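Local coordinates for protein nucleoside diphosphate kinase (Encephalitozoon cuniculi, PDB 3MPD) that probably transfers the gamma phosphate of ATP to nucleoside diphosphates through a phosphohistidine intermediate, making nucleoside triphosphates other than ATP, at residues A[13-16]-A[17-20]; A[61-64]-A[65-69]; A[83-86]-A[87-91]; A[103-106]-A[107-111]. All blocks are in the same frame, centred on the assembly; numbering follows the deposited sequence. Where two conformers were deposited one is given.

Interaction 1. Residues A[13-16]-A[17-20]; sequences KPDA and IKRR
Asp15 and Arg19 meet one turn apart on the short helix 14-18, which opens after Lys13 at the N-cap and closes in a Schellman motif, Arg20 taking a positive phi of 62°. Arg19 N bonds to Asp15 O at 2.9 Å, whereas Lys18 N reaches Pro14 O only weakly at 3.3 Å. The packed side belongs to Pro14, Ala16 and Ile17, all buried. Ile17 CB presses on Pro14 O at 3.3 Å, and its CG1, set beside the backbone N by chi1 of -60°, approaches Lys13 O to 3.8 Å. Strand 74-80 backs this side, with Val74 against Pro14 and Leu75 against Ile17.

The polar ends behave differently. Lys13 turns away to give its NZ to Asn116 OD1; both residues probably bind ATP, as in related NDP kinases. Arg20 leaves the helix for the second subunit, where Asp146 of that subunit forms a salt bridge with its NE. Between Asp15 and Lys18 the contact is looser. The extended lysine chain runs past Pro14 O, yet its NZ stays 5.0 Å from Asp15 OD1, too far for a direct ion pair, and takes Ser71 O as a further partner. A water fills the gap, donating to Asp15 OD1 at 2.7 Å and accepting from Lys18 NZ at 2.8 Å.

Interaction 2. Residues A[61-64]-A[65-69]; sequences FFSE and MVEDM
Val66 lays its CG2 methyl over one face of the Phe62 ring, a CH-pi contact made one turn apart at the start of helix 62-69. The carbon is 4.0 Å from the ring centroid and 20° off the ring normal, displaced toward the rim near CZ. Phe62 allows this because its CG stands anti to the backbone N (chi1 176°), which carries the ring along the helix on the side of Val66. Underneath, regular backbone bonds hold the two residues in step, Val66 N to Phe62 O being 2.9 Å.

Met65 can be traced atom by atom. Its CB sits 3.6 Å from Phe62 O. CG, on the N side of the backbone, closes to 3.2 Å from Phe61 O, the same oxygen that accepts Met65 N, so the carbonyl is covered by a methylene as well as bonded. The chain then bends at SD (chi3 -88°), and the turn brings CE back beside the helix, 3.9 Å from Phe62 CA. Beyond the segment the side chain meets Met59.

On the exposed side Ser63 OG and Glu67 OE1 are 3.9 Å apart, and the firm partner of the Glu67 carboxylate is elsewhere: its OE2 makes a salt bridge with Arg46 NH2. The carboxyl carbon of Glu64 comes in plane to the edge of the Phe61 ring. Within the fold, helix 62-69 packs beside helix 46-52, Val66 and Met69 both resting on Leu49, while Phe62 reaches Tyr53 and Leu56 in the loop between the two helices.

Interaction 3. Residues A[83-86]-A[87-91]; sequences DAVS and IGRKL
Helix 84-92 opens after Asp83, and four successive backbone bonds from residue i+4 to i, the first of them to Asp83 O, range from 2.9 Å (Ile87 N to Asp83 O) to 3.1 Å (Arg89 N to Val85 O), the N-H...O angle reaching 170° in the latter. Asp83 occupies the N-cap position but its carboxylate makes no capping bond. In the first turn Val85 N is instead met by the side chain of Glu6, through OE2.

Ile87 does most of the side-chain work. Its CG1 lies beside the backbone N (chi1 -76°), so the branch runs back along the first turn: CG1 is 3.4 Å from Asp83 O, and CD1 ends 4.2 Å from Asp83 CB, alongside the aliphatic part of the aspartate. Leu34 and Lys32 pack on the same isoleucine.

Helix 84-92 belongs to the connection between strands 74-80 and 118-120 of a ferredoxin-like fold, whose antiparallel sheet has the strand order 2-3-1-4. Ala84 and Val85 face that sheet and rest on Thr8 of strand 7-12, and Leu91 touches Phe29 of helix 22-32.

Arg89, two residues on from Ile87, reaches back in the same way toward Val85. Its CG is 3.5 Å from Val85 O and its CD 4.2 Å from Val85 CG1, after which the chain bends (chi3 62°) and the guanidinium swings off the helix. The residue probably binds ATP, and its side chain also touches Asp122.

Interaction 4. Residues A[103-106]-A[107-111]; sequences GTIR and GDYGV
Gly103, just ahead of the N-cap, is tied to Asp108 inside helix 105-109 by a bond from Gly103 N to Asp108 OD1, 2.7 Å long. The donor approaches from above the carboxylate plane, 36° out of it. A second polar link caps the helix: Thr104 OG1 accepts Gly107 N at 2.9 Å. With chi1 at 63° the hydroxyl sits between the backbone N and the carbonyl carbon, which turns it over the open end of the helix; the same oxygen also bonds to Ser101 O. Backbone bonds continue the turn, Asp108 N to Thr104 O at 2.9 Å and Gly110 N to Arg106 O, also 2.9 Å, where the chain leaves the helix. Between them Ile105 O accepts Tyr109 N at 3.1 Å and also has Tyr109 CD2 3.4 Å away.

The charged groups find their partners beyond the two segments. Asp108 OD2 makes a salt bridge with Arg28 NH2, so each carboxylate oxygen has its own partner. Arg106, extended from CG to NE, gives NE to Asn116 O and NH2 to Ile118 O, bonds that hold its guanidinium in a region probably used for ATP.

Apolar contact is lighter. Ile105 CG2 lies 4.1 Å from Tyr109 CD2, the two side chains crossing at a slant. On one face of the ring, over its centre, sits Asp108 CB.

The short helix lies between helix 84-92 and strand 118-120 in the chain, and leans on helix 22-32: Ile105 meets Arg28 and Phe29, and Tyr109 packs on Arg24.

In the fold
All four interactions are local helix turns; 1, 3 and 4 each supply a residue of the probable nucleotide site, and 2 lies against 1. Interaction 1 touches interaction 2 where Lys13 CD packs on Met69 SD at 3.7 Å, and touches interaction 4 through a probable hydrogen bond from Arg19 NH2 to Tyr109 O, 2.8 Å. A probable hydrogen bond from Ile105 N to Leu91 O, 3.0 Å, links interactions 3 and 4. The centres of interactions 2 and 3 are about 25 Å apart, on opposite sides of the chain's centre. The probable ATP-binding residues are Lys13, Arg89 and Arg106; the Lys13 side chain is about 4 Å from that of His119, the probable phosphohistidine.

Interaction 1. Residues A[13-16]-A[17-20]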
# COMPACT_ATOMS: atom_id res chain seq x y z
N LYS A 13 -11.35 3.04 3.43
CA LYS A 13 -12.45 2.40 4.17
C LYS A 13 -12.84 1.09 3.49
O LYS A 13 -12.58 0.92 2.29
CB LYS A 13 -13.66 3.36 4.24
CG LYS A 13 -13.33 4.66 5.00
CD LYS A 13 -14.58 5.43 5.41
CE LYS A 13 -14.18 6.55 6.39
NZ LYS A 13 -15.33 7.50 6.51
N PRO A 14 -13.47 0.16 4.24
CA PRO A 14 -13.63 -1.22 3.77
C PRO A 14 -14.30 -1.36 2.40
O PRO A 14 -13.89 -2.18 1.61
CB PRO A 14 -14.52 -1.87 4.86
CG PRO A 14 -14.26 -1.06 6.08
CD PRO A 14 -14.08 0.35 5.58
N ASP A 15 -15.34 -0.57 2.15
CA ASP A 15 -16.05 -0.64 0.88
C ASP A 15 -15.24 -0.17 -0.33
O ASP A 15 -15.44 -0.69 -1.44
CB ASP A 15 -17.40 0.09 0.96
CG ASP A 15 -18.34 -0.58 1.95
OD1 ASP A 15 -18.56 -1.80 1.83
OD2 ASP A 15 -18.83 0.11 2.86
N ALA A 16 -14.33 0.76 -0.11
CA ALA A 16 -13.48 1.25 -1.20
C ALA A 16 -12.47 0.18 -1.58
O ALA A 16 -12.10 0.07 -2.75
CB ALA A 16 -12.78 2.56 -0.80
N ILE A 17 -12.05 -0.65 -0.62
CA ILE A 17 -11.20 -1.80 -0.94
C ILE A 17 -11.95 -2.74 -1.89
O ILE A 17 -11.42 -3.18 -2.92
CB ILE A 17 -10.82 -2.62 0.36
CG1 ILE A 17 -10.04 -1.76 1.38
CG2 ILE A 17 -10.03 -3.86 -0.01
CD1 ILE A 17 -8.75 -1.20 0.85
N LYS A 18 -13.20 -3.03 -1.53
CA LYS A 18 -14.06 -3.94 -2.30
C LYS A 18 -14.44 -3.42 -3.70
O LYS A 18 -14.65 -4.20 -4.62
CB LYS A 18 -15.30 -4.30 -1.48
CG LYS A 18 -14.90 -5.01 -0.12
CD LYS A 18 -16.12 -5.35 0.72
CE LYS A 18 -15.76 -6.22 1.96
NZ LYS A 18 -17.04 -6.43 2.76
N ARG A 19 -14.53 -2.11 -3.84
CA ARG A 19 -14.68 -1.46 -5.16
C ARG A 19 -13.38 -1.37 -5.96
O ARG A 19 -13.36 -0.83 -7.09
CB ARG A 19 -15.27 -0.06 -4.97
CG ARG A 19 -16.70 -0.11 -4.35
CD ARG A 19 -17.24 1.28 -4.08
NE ARG A 19 -17.37 2.12 -5.29
CZ ARG A 19 -17.66 3.43 -5.24
NH1 ARG A 19 -17.83 4.04 -4.06
NH2 ARG A 19 -17.80 4.13 -6.37
N ARG A 20 -12.28 -1.83 -5.36
CA ARG A 20 -10.99 -1.87 -6.04
C ARG A 20 -10.52 -0.48 -6.43
O ARG A 20 -10.05 -0.24 -7.58
CB ARG A 20 -11.03 -2.84 -7.25
CG ARG A 20 -11.12 -4.34 -6.77
CD ARG A 20 -11.05 -5.33 -7.93
NE ARG A 20 -11.16 -6.70 -7.46
CZ ARG A 20 -10.14 -7.50 -7.12
NH1 ARG A 20 -8.87 -7.09 -7.22
NH2 ARG A 20 -10.40 -8.73 -6.70
O HOH W 1 -17.46 -3.76 3.41

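Interaction 2. Residues A[61-64]-A[65-69]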
# COMPACT_ATOMS: atom_id res chain seq x y z
N PHE A 61 -26.50 7.78 15.60
CA PHE A 61 -26.03 6.68 14.75
C PHE A 61 -24.53 6.36 14.87
O PHE A 61 -23.95 5.77 13.97
CB PHE A 61 -26.43 6.91 13.27
CG PHE A 61 -27.92 7.14 13.09
CD1 PHE A 61 -28.81 6.06 13.10
CD2 PHE A 61 -28.43 8.43 12.96
CE1 PHE A 61 -30.20 6.26 12.96
CE2 PHE A 61 -29.82 8.65 12.83
CZ PHE A 61 -30.70 7.56 12.82
N PHE A 62 -23.93 6.73 16.00
CA PHE A 62 -22.52 6.41 16.29
C PHE A 62 -22.21 4.91 16.13
O PHE A 62 -21.25 4.52 15.48
CB PHE A 62 -22.15 6.88 17.71
CG PHE A 62 -20.75 6.50 18.14
CD1 PHE A 62 -19.64 7.03 17.50
CD2 PHE A 62 -20.55 5.64 19.22
CE1 PHE A 62 -18.33 6.70 17.91
CE2 PHE A 62 -19.25 5.28 19.64
CZ PHE A 62 -18.14 5.82 18.97
N SER A 63 -23.04 4.07 16.74
CA SER A 63 -22.92 2.62 16.61
C SER A 63 -22.90 2.13 15.13
O SER A 63 -22.04 1.34 14.74
CB SER A 63 -24.04 1.95 17.41
OG SER A 63 -23.91 0.55 17.33
N GLU A 64 -23.86 2.60 14.33
CA GLU A 64 -23.90 2.28 12.91
C GLU A 64 -22.61 2.75 12.21
O GLU A 64 -22.04 1.98 11.45
CB GLU A 64 -25.13 2.88 12.23
CG GLU A 64 -26.49 2.21 12.54
CD GLU A 64 -27.09 2.58 13.90
OE1 GLU A 64 -26.46 3.32 14.69
OE2 GLU A 64 -28.22 2.12 14.18
N MET A 65 -22.13 3.97 12.49
CA MET A 65 -20.89 4.49 11.86
C MET A 65 -19.71 3.56 12.21
O MET A 65 -18.90 3.24 11.36
CB MET A 65 -20.58 5.95 12.28
CG MET A 65 -21.68 6.98 11.99
SD MET A 65 -21.22 8.77 12.06
CE MET A 65 -21.44 9.26 13.78
N VAL A 66 -19.63 3.12 13.46
CA VAL A 66 -18.58 2.17 13.86
C VAL A 66 -18.74 0.81 13.13
O VAL A 66 -17.76 0.23 12.64
CB VAL A 66 -18.52 2.00 15.41
CG1 VAL A 66 -17.60 0.83 15.80
CG2 VAL A 66 -18.10 3.30 16.07
N GLU A 67 -19.98 0.33 13.06
CA GLU A 67 -20.29 -0.96 12.43
C GLU A 67 -19.86 -0.98 10.98
O GLU A 67 -19.28 -1.97 10.53
CB GLU A 67 -21.79 -1.21 12.50
CG GLU A 67 -22.20 -2.59 13.03
CD GLU A 67 -22.09 -2.69 14.56
OE1 GLU A 67 -23.14 -2.68 15.26
OE2 GLU A 67 -20.94 -2.77 15.04
N ASP A 68 -20.15 0.11 10.27
CA ASP A 68 -19.75 0.29 8.87
C ASP A 68 -18.23 0.15 8.69
O ASP A 68 -17.77 -0.34 7.65
CB ASP A 68 -20.19 1.66 8.33
CG ASP A 68 -21.70 1.74 8.03
OD1 ASP A 68 -22.39 0.69 7.91
OD2 ASP A 68 -22.21 2.89 7.92
N MET A 69 -17.46 0.59 9.68
CA MET A 69 -16.01 0.55 9.57
C MET A 69 -15.48 -0.84 9.94
O MET A 69 -14.31 -1.12 9.75
CB MET A 69 -15.34 1.64 10.40
CG MET A 69 -15.40 3.02 9.75
SD MET A 69 -14.41 3.06 8.25
CE MET A 69 -12.77 2.93 8.94

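Interaction 3. Residues A[83-86]-A[87-91]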
# COMPACT_ATOMS: atom_id res chain seq x y z
N ASP A 83 2.88 20.51 4.77
CA ASP A 83 1.41 20.68 4.83
C ASP A 83 0.63 19.38 4.55
O ASP A 83 -0.48 19.45 4.00
CB ASP A 83 0.89 21.78 3.86
CG ASP A 83 1.61 23.11 4.00
OD1 ASP A 83 1.46 23.81 5.02
OD2 ASP A 83 2.32 23.50 3.03
N ALA A 84 1.16 18.22 4.94
CA ALA A 84 0.52 16.93 4.61
C ALA A 84 -0.94 16.86 5.02
O ALA A 84 -1.76 16.28 4.31
CB ALA A 84 1.26 15.76 5.22
N VAL A 85 -1.27 17.41 6.19
CA VAL A 85 -2.65 17.25 6.68
C VAL A 85 -3.67 18.00 5.84
O VAL A 85 -4.69 17.44 5.42
CB VAL A 85 -2.82 17.65 8.18
CG1 VAL A 85 -4.30 17.62 8.58
CG2 VAL A 85 -2.02 16.69 9.07
N SER A 86 -3.43 19.29 5.64
CA SER A 86 -4.28 20.14 4.81
C SER A 86 -4.31 19.62 3.37
O SER A 86 -5.34 19.58 2.72
CB SER A 86 -3.77 21.57 4.86
OG SER A 86 -4.68 22.45 4.24
N ILE A 87 -3.15 19.20 2.87
CA ILE A 87 -3.08 18.66 1.50
C ILE A 87 -3.98 17.42 1.39
O ILE A 87 -4.83 17.34 0.50
CB ILE A 87 -1.63 18.35 1.01
CG1 ILE A 87 -0.89 19.66 0.63
CG2 ILE A 87 -1.67 17.35 -0.20
CD1 ILE A 87 0.66 19.47 0.34
N GLY A 88 -3.86 16.49 2.33
CA GLY A 88 -4.74 15.30 2.28
C GLY A 88 -6.24 15.63 2.33
O GLY A 88 -7.03 15.09 1.56
N ARG A 89 -6.64 16.52 3.25
CA ARG A 89 -8.05 16.93 3.35
C ARG A 89 -8.55 17.49 2.00
O ARG A 89 -9.69 17.23 1.59
CB ARG A 89 -8.22 18.00 4.41
CG ARG A 89 -8.13 17.48 5.86
CD ARG A 89 -8.04 18.65 6.87
NE ARG A 89 -9.21 19.55 6.87
CZ ARG A 89 -10.41 19.24 7.36
NH1 ARG A 89 -10.66 18.04 7.88
NH2 ARG A 89 -11.39 20.14 7.32
N LYS A 90 -7.71 18.29 1.34
CA LYS A 90 -8.12 18.88 0.05
C LYS A 90 -8.26 17.82 -1.04
O LYS A 90 -9.18 17.89 -1.87
CB LYS A 90 -7.13 19.95 -0.41
CG LYS A 90 -7.53 20.61 -1.73
CD LYS A 90 -7.09 22.05 -1.73
CE LYS A 90 -7.83 22.81 -2.83
NZ LYS A 90 -7.31 24.18 -3.01
N LEU A 91 -7.35 16.86 -1.08
CA LEU A 91 -7.45 15.77 -2.07
C LEU A 91 -8.70 14.88 -1.87
O LEU A 91 -9.24 14.31 -2.84
CB LEU A 91 -6.23 14.89 -1.98
CG LEU A 91 -4.84 15.43 -2.34
CD1 LEU A 91 -3.81 14.30 -2.04
CD2 LEU A 91 -4.75 15.85 -3.80

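Interaction 4. Residues A[103-106]-A[107-111]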
# COMPACT_ATOMS: atom_id res chain seq x y z
N GLY A 103 -13.24 15.97 -9.01
CA GLY A 103 -11.77 15.95 -8.99
C GLY A 103 -11.22 15.50 -7.64
O GLY A 103 -10.08 15.08 -7.57
N THR A 104 -12.02 15.58 -6.56
CA THR A 104 -11.59 15.00 -5.26
C THR A 104 -11.94 13.52 -5.22
O THR A 104 -12.75 13.04 -6.02
CB THR A 104 -12.28 15.69 -4.02
OG1 THR A 104 -13.70 15.51 -4.06
CG2 THR A 104 -11.95 17.22 -3.97
N ILE A 105 -11.34 12.78 -4.30
CA ILE A 105 -11.64 11.38 -4.12
C ILE A 105 -13.13 11.14 -3.86
O ILE A 105 -13.73 10.31 -4.51
CB ILE A 105 -10.77 10.80 -2.99
CG1 ILE A 105 -9.31 10.74 -3.47
CG2 ILE A 105 -11.23 9.40 -2.63
CD1 ILE A 105 -8.30 10.50 -2.32
N ARG A 106 -13.70 11.88 -2.92
CA ARG A 106 -15.14 11.73 -2.61
C ARG A 106 -16.02 12.25 -3.73
O ARG A 106 -17.04 11.66 -4.04
CB ARG A 106 -15.49 12.40 -1.27
CG ARG A 106 -14.87 11.64 -0.09
CD ARG A 106 -14.99 12.39 1.24
NE ARG A 106 -14.50 11.56 2.36
CZ ARG A 106 -14.15 12.08 3.53
NH1 ARG A 106 -14.23 13.39 3.72
NH2 ARG A 106 -13.72 11.30 4.51
N GLY A 107 -15.61 13.36 -4.34
CA GLY A 107 -16.39 13.87 -5.47
C GLY A 107 -16.46 12.93 -6.68
O GLY A 107 -17.47 12.89 -7.38
N ASP A 108 -15.37 12.22 -6.94
CA ASP A 108 -15.28 11.35 -8.14
C ASP A 108 -15.84 9.94 -7.92
O ASP A 108 -16.37 9.32 -8.85
CB ASP A 108 -13.81 11.23 -8.60
CG ASP A 108 -13.26 12.54 -9.20
OD1 ASP A 108 -14.04 13.46 -9.59
OD2 ASP A 108 -12.03 12.64 -9.29
N TYR A 109 -15.75 9.43 -6.69
CA TYR A 109 -16.08 8.00 -6.43
C TYR A 109 -17.17 7.81 -5.39
O TYR A 109 -17.79 6.76 -5.31
CB TYR A 109 -14.82 7.22 -5.96
CG TYR A 109 -13.57 7.41 -6.82
CD1 TYR A 109 -13.61 7.16 -8.17
CD2 TYR A 109 -12.36 7.79 -6.26
CE1 TYR A 109 -12.48 7.36 -9.00
CE2 TYR A 109 -11.18 7.96 -7.07
CZ TYR A 109 -11.27 7.74 -8.45
OH TYR A 109 -10.17 7.92 -9.28
N GLY A 110 -17.37 8.82 -4.54
CA GLY A 110 -18.25 8.67 -3.38
C GLY A 110 -19.70 9.00 -3.66
O GLY A 110 -20.02 9.90 -4.47
N VAL A 111 -20.59 8.28 -2.99
CA VAL A 111 -22.01 8.62 -3.06
C VAL A 111 -22.62 9.01 -1.70
O VAL A 111 -23.34 10.02 -1.59
CB VAL A 111 -22.84 7.54 -3.82
CG1 VAL A 111 -24.35 7.85 -3.74
CG2 VAL A 111 -22.42 7.49 -5.27